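Local atomic coordinates of GGDEF family protein (Vibrio cholerae, PDB entry 5GZS), a protein that probably synthesises the second messenger cyclic di-GMP from GTP, and binds arginine through its periplasmic portion, which resembles bacterial solute-binding proteins. Residues N420-G423 / A424-P428; D279-D283 / K284-I288. All coordinates share one frame; numbering follows the deposited sequence.

Interaction 1 of 2, residues N420-G423 / A424-P428; sequences NPLG and ATLAP
Leu-422 and Leu-426 meet one turn apart at the start of helix 421-435, their branches crossing at a slant. Leu-422 CG lies 3.8 Å from Leu-426 CD1, and Leu-422 CD1 reaches the CG of the same partner. Although Leu-422 CB points away from the next turn, its CG is turned anti to the backbone N (chi1 -179°), which brings CG and CD1 against Leu-426. Leu-426 swings CG beside its own backbone N.

Beneath the leucines the first turns are laced by backbone bonds of the helical i to i+4 pattern: Ala-424 N donates to Asn-420 O, Leu-426 N to Leu-422 O, and Ala-427 N to Gly-423 O, the middle one, from Leu-426 N to Leu-422 O, measuring 2.8 Å. Thr-425 N gives a bent bond to Pro-421 O and a weak one to Leu-422 O. A water donates to Pro-421 O at 2.9 Å and also bonds Thr-425 OG1 at 3.2 Å, bridging the outer face of this turn.

The turn is positioned by Asn-420, whose OD1 accepts from Gly-423 N at 3.1 Å, almost in line with the amide C=O. With chi1 at 52° the side chain folds back over the helix mouth and satisfies an N-H that has no earlier turn to bond. Further out, Leu-426 packs on Leu-220, Leu-226, Leu-262 and Phe-417, while Ala-424 and Ala-427 rest on Tyr-303. Pro-428, lacking an N-H, cannot bond to the turn before, and the helix kinks there. The whole is a classic asparagine N-cap, followed by proline in the first helical turn, at the head of a helix packed against a mixed sheet.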
loop_
_atom_site.group_PDB
_atom_site.type_symbol
_atom_site.label_atom_id
_atom_site.label_comp_id
_atom_site.label_asym_id
_atom_site.label_seq_id
_atom_site.Cartn_x
_atom_site.Cartn_y
_atom_site.Cartn_z
ATOM N N ASN A 420 -28.199 -12.260 -16.124
ATOM C CA ASN A 420 -28.721 -13.193 -17.117
ATOM C C ASN A 420 -27.525 -13.717 -17.908
ATOM O O ASN A 420 -26.423 -13.279 -17.634
ATOM C CB ASN A 420 -29.794 -12.521 -18.001
ATOM C CG ASN A 420 -29.327 -11.210 -18.611
ATOM O OD1 ASN A 420 -28.145 -11.017 -18.930
ATOM N ND2 ASN A 420 -30.273 -10.292 -18.773
ATOM N N PRO A 421 -27.736 -14.666 -18.854
ATOM C CA PRO A 421 -26.615 -15.250 -19.591
ATOM C C PRO A 421 -25.704 -14.231 -20.276
ATOM O O PRO A 421 -24.476 -14.322 -20.137
ATOM C CB PRO A 421 -27.317 -16.132 -20.622
ATOM C CG PRO A 421 -28.547 -16.600 -19.920
ATOM C CD PRO A 421 -28.992 -15.400 -19.136
ATOM N N LEU A 422 -26.282 -13.270 -20.992
ATOM C CA LEU A 422 -25.472 -12.222 -21.599
ATOM C C LEU A 422 -24.544 -11.536 -20.573
ATOM O O LEU A 422 -23.359 -11.335 -20.832
ATOM C CB LEU A 422 -26.362 -11.187 -22.277
ATOM C CG LEU A 422 -25.569 -10.069 -22.958
ATOM C CD1 LEU A 422 -24.559 -10.637 -23.956
ATOM C CD2 LEU A 422 -26.505 -9.090 -23.612
ATOM N N GLY A 423 -25.068 -11.200 -19.406
ATOM C CA GLY A 423 -24.283 -10.505 -18.401
ATOM C C GLY A 423 -23.187 -11.389 -17.834
ATOM O O GLY A 423 -22.077 -10.922 -17.546
ATOM N N ALA A 424 -23.498 -12.676 -17.687
ATOM C CA ALA A 424 -22.512 -13.675 -17.282
ATOM C C ALA A 424 -21.332 -13.738 -18.262
ATOM O O ALA A 424 -20.211 -14.026 -17.866
ATOM C CB ALA A 424 -23.159 -15.031 -17.161
ATOM N N THR A 425 -21.577 -13.466 -19.539
ATOM C CA THR A 425 -20.520 -13.532 -20.529
ATOM C C THR A 425 -19.839 -12.178 -20.583
ATOM O O THR A 425 -18.621 -12.089 -20.749
ATOM C CB THR A 425 -21.059 -13.932 -21.932
ATOM O OG1 THR A 425 -21.374 -15.327 -21.943
ATOM C CG2 THR A 425 -20.027 -13.669 -23.012
ATOM N N LEU A 426 -20.620 -11.113 -20.426
ATOM C CA LEU A 426 -20.039 -9.782 -20.544
ATOM C C LEU A 426 -19.012 -9.526 -19.443
ATOM O O LEU A 426 -17.907 -9.098 -19.734
ATOM C CB LEU A 426 -21.123 -8.702 -20.513
ATOM C CG LEU A 426 -21.886 -8.594 -21.835
ATOM C CD1 LEU A 426 -22.999 -7.526 -21.752
ATOM C CD2 LEU A 426 -20.935 -8.378 -23.040
ATOM N N ALA A 427 -19.379 -9.800 -18.194
ATOM C CA ALA A 427 -18.580 -9.384 -17.039
ATOM C C ALA A 427 -17.097 -9.825 -17.087
ATOM O O ALA A 427 -16.226 -8.987 -16.887
ATOM C CB ALA A 427 -19.252 -9.869 -15.728
ATOM N N PRO A 428 -16.798 -11.120 -17.363
ATOM C CA PRO A 428 -15.377 -11.508 -17.482
ATOM C C PRO A 428 -14.671 -10.826 -18.627
ATOM O O PRO A 428 -13.495 -10.489 -18.490
ATOM C CB PRO A 428 -15.424 -13.015 -17.744
ATOM C CG PRO A 428 -16.723 -13.443 -17.195
ATOM C CD PRO A 428 -17.679 -12.302 -17.433
HETATM O O HOH W 1 -23.209 -16.934 -19.914
#

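Interaction 2 of 2, residues D279-D283 / K284-I288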
loop_
_atom_site.group_PDB
_atom_site.type_symbol
_atom_site.label_atom_id
_atom_site.label_comp_id
_atom_site.label_asym_id
_atom_site.label_seq_id
_atom_site.Cartn_x
_atom_site.Cartn_y
_atom_site.Cartn_z
ATOM N N ASP A 279 -32.562 -1.170 -9.394
ATOM C CA ASP A 279 -33.846 -1.765 -9.724
ATOM C C ASP A 279 -33.919 -1.975 -11.232
ATOM O O ASP A 279 -34.384 -3.008 -11.687
ATOM C CB ASP A 279 -35.008 -0.887 -9.230
ATOM C CG ASP A 279 -34.975 -0.661 -7.716
ATOM O OD1 ASP A 279 -33.936 -0.956 -7.091
ATOM O OD2 ASP A 279 -35.986 -0.184 -7.156
ATOM N N ASP A 280 -33.445 -1.006 -12.011
ATOM C CA ASP A 280 -33.426 -1.140 -13.470
ATOM C C ASP A 280 -32.538 -2.313 -13.902
ATOM O O ASP A 280 -32.816 -3.022 -14.895
ATOM C CB ASP A 280 -32.931 0.154 -14.113
ATOM C CG ASP A 280 -34.028 1.181 -14.284
ATOM O OD1 ASP A 280 -34.316 1.929 -13.308
ATOM O OD2 ASP A 280 -34.588 1.233 -15.412
ATOM N N LEU A 281 -31.468 -2.513 -13.142
ATOM C CA LEU A 281 -30.558 -3.629 -13.362
ATOM C C LEU A 281 -31.205 -4.963 -12.967
ATOM O O LEU A 281 -31.077 -5.972 -13.682
ATOM C CB LEU A 281 -29.270 -3.422 -12.579
ATOM C CG LEU A 281 -28.123 -4.338 -12.973
ATOM C CD1 LEU A 281 -27.737 -4.091 -14.436
ATOM C CD2 LEU A 281 -26.925 -4.129 -12.027
ATOM N N GLN A 282 -31.912 -4.978 -11.840
ATOM C CA GLN A 282 -32.596 -6.205 -11.458
ATOM C C GLN A 282 -33.790 -6.447 -12.374
ATOM O O GLN A 282 -34.089 -7.577 -12.680
ATOM C CB GLN A 282 -32.967 -6.167 -9.981
ATOM C CG GLN A 282 -31.709 -6.201 -9.109
ATOM C CD GLN A 282 -31.968 -5.956 -7.635
ATOM O OE1 GLN A 282 -32.056 -6.896 -6.847
ATOM N NE2 GLN A 282 -32.066 -4.687 -7.248
ATOM N N ASP A 283 -34.417 -5.389 -12.881
ATOM C CA ASP A 283 -35.477 -5.505 -13.898
ATOM C C ASP A 283 -35.015 -6.162 -15.193
ATOM O O ASP A 283 -35.842 -6.615 -15.986
ATOM C CB ASP A 283 -36.030 -4.121 -14.288
ATOM C CG ASP A 283 -36.859 -3.472 -13.201
ATOM O OD1 ASP A 283 -36.878 -3.981 -12.054
ATOM O OD2 ASP A 283 -37.485 -2.430 -13.505
ATOM N N LYS A 284 -33.707 -6.143 -15.430
ATOM C CA LYS A 284 -33.128 -6.457 -16.746
ATOM C C LYS A 284 -33.549 -5.413 -17.793
ATOM O O LYS A 284 -33.535 -5.695 -19.004
ATOM C CB LYS A 284 -33.516 -7.871 -17.238
ATOM C CG LYS A 284 -33.486 -8.979 -16.187
ATOM C CD LYS A 284 -32.148 -9.058 -15.459
ATOM C CE LYS A 284 -32.260 -9.840 -14.136
ATOM N NZ LYS A 284 -32.994 -11.123 -14.330
ATOM N N SER A 285 -33.920 -4.213 -17.343
ATOM C CA SER A 285 -34.365 -3.169 -18.285
ATOM C C SER A 285 -33.150 -2.419 -18.856
ATOM O O SER A 285 -33.241 -1.783 -19.901
ATOM C CB SER A 285 -35.368 -2.200 -17.621
ATOM O OG SER A 285 -34.889 -1.676 -16.380
ATOM N N ILE A 286 -32.019 -2.521 -18.156
ATOM C CA ILE A 286 -30.708 -2.111 -18.670
ATOM C C ILE A 286 -29.759 -3.295 -18.512
ATOM O O ILE A 286 -30.061 -4.222 -17.756
ATOM C CB ILE A 286 -30.150 -0.900 -17.925
ATOM C CG1 ILE A 286 -29.796 -1.306 -16.493
ATOM C CG2 ILE A 286 -31.176 0.228 -17.912
ATOM C CD1 ILE A 286 -29.043 -0.252 -15.695
ATOM N N ASP A 287 -28.628 -3.276 -19.219
ATOM C CA ASP A 287 -27.640 -4.360 -19.150
ATOM C C ASP A 287 -26.449 -4.051 -18.210
ATOM O O ASP A 287 -25.919 -4.935 -17.552
ATOM C CB ASP A 287 -27.091 -4.668 -20.538
ATOM C CG ASP A 287 -28.169 -4.830 -21.573
ATOM O OD1 ASP A 287 -28.980 -5.764 -21.470
ATOM O OD2 ASP A 287 -28.221 -4.003 -22.506
ATOM N N ILE A 288 -26.026 -2.798 -18.158
ATOM C CA ILE A 288 -24.812 -2.448 -17.444
ATOM C C ILE A 288 -25.041 -1.284 -16.506
ATOM O O ILE A 288 -25.732 -0.332 -16.847
ATOM C CB ILE A 288 -23.703 -2.085 -18.430
ATOM C CG1 ILE A 288 -23.180 -3.340 -19.109
ATOM C CG2 ILE A 288 -22.574 -1.285 -17.761
ATOM C CD1 ILE A 288 -22.341 -3.029 -20.356
#
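The carboxylate of Asp-280 is approached obliquely by Ser-285: OG stands 3.1 Å from OD2, out of the carboxylate plane. The same hydroxyl is 2.9 Å from Asp-280 O, and its single proton could serve either acceptor. OD2 has a second, long and weak partner in Lys-229 NZ. On its other flank Ser-285 OG touches Asp-283 CB. Its chi1 of 51°, between the backbone N and the carbonyl carbon, is what brings the hydroxyl back to the helix end.

Asp-280 O gathers most of the chain reversal, accepting weakly from Ile-286 N and, at 2.9 Å, from Ser-285 N, which lies close to the line of the carbonyl although its N-H is bent (143°). The Leu-281 peptide is used differently: Lys-284 N, 3.2 Å from Leu-281 O, sits above the carbonyl plane. The bonds Ser-285 N to Asp-280 O and Lys-284 N to Leu-281 O, with positive phi at Lys-284 (65°), make a Schellman motif closing the helix. The lysine chain bends at chi2 and chi4 and runs back past Gln-282 O. Beyond the turn, Leu-281 CD1 packs on Ile-286 CG1 at 4.0 Å and touches Asp-287 O.

The buried Asp-287 carboxylate forms a salt bridge with Arg-224 through OD1 and accepts from Arg-227 N through OD2. Ile-286 lies against strand 226-230, and Ile-288 starts strand 288-292 between that strand and 414-417.

Overall arrangement
Interaction 2 comes first along the chain and interaction 1 much later, yet their centres lie only 13 Å apart. The first closes helix 277-282 and leads into strand 288-292; the second opens helix 421-435 just after strand 414-417. Those two strands are antiparallel neighbours in one five-stranded mixed sheet, so a helix end and a helix start meet beside the ends of two inner strands. They touch directly where Asn-420 ND2 packs 4.0 Å from Lys-284 CD, and Arg-224 adjoins both, touching Leu-422 and forming a salt bridge with Asp-287. Both belong to the second solute-binding-like half, remote in sequence from the residues of the arginine pocket.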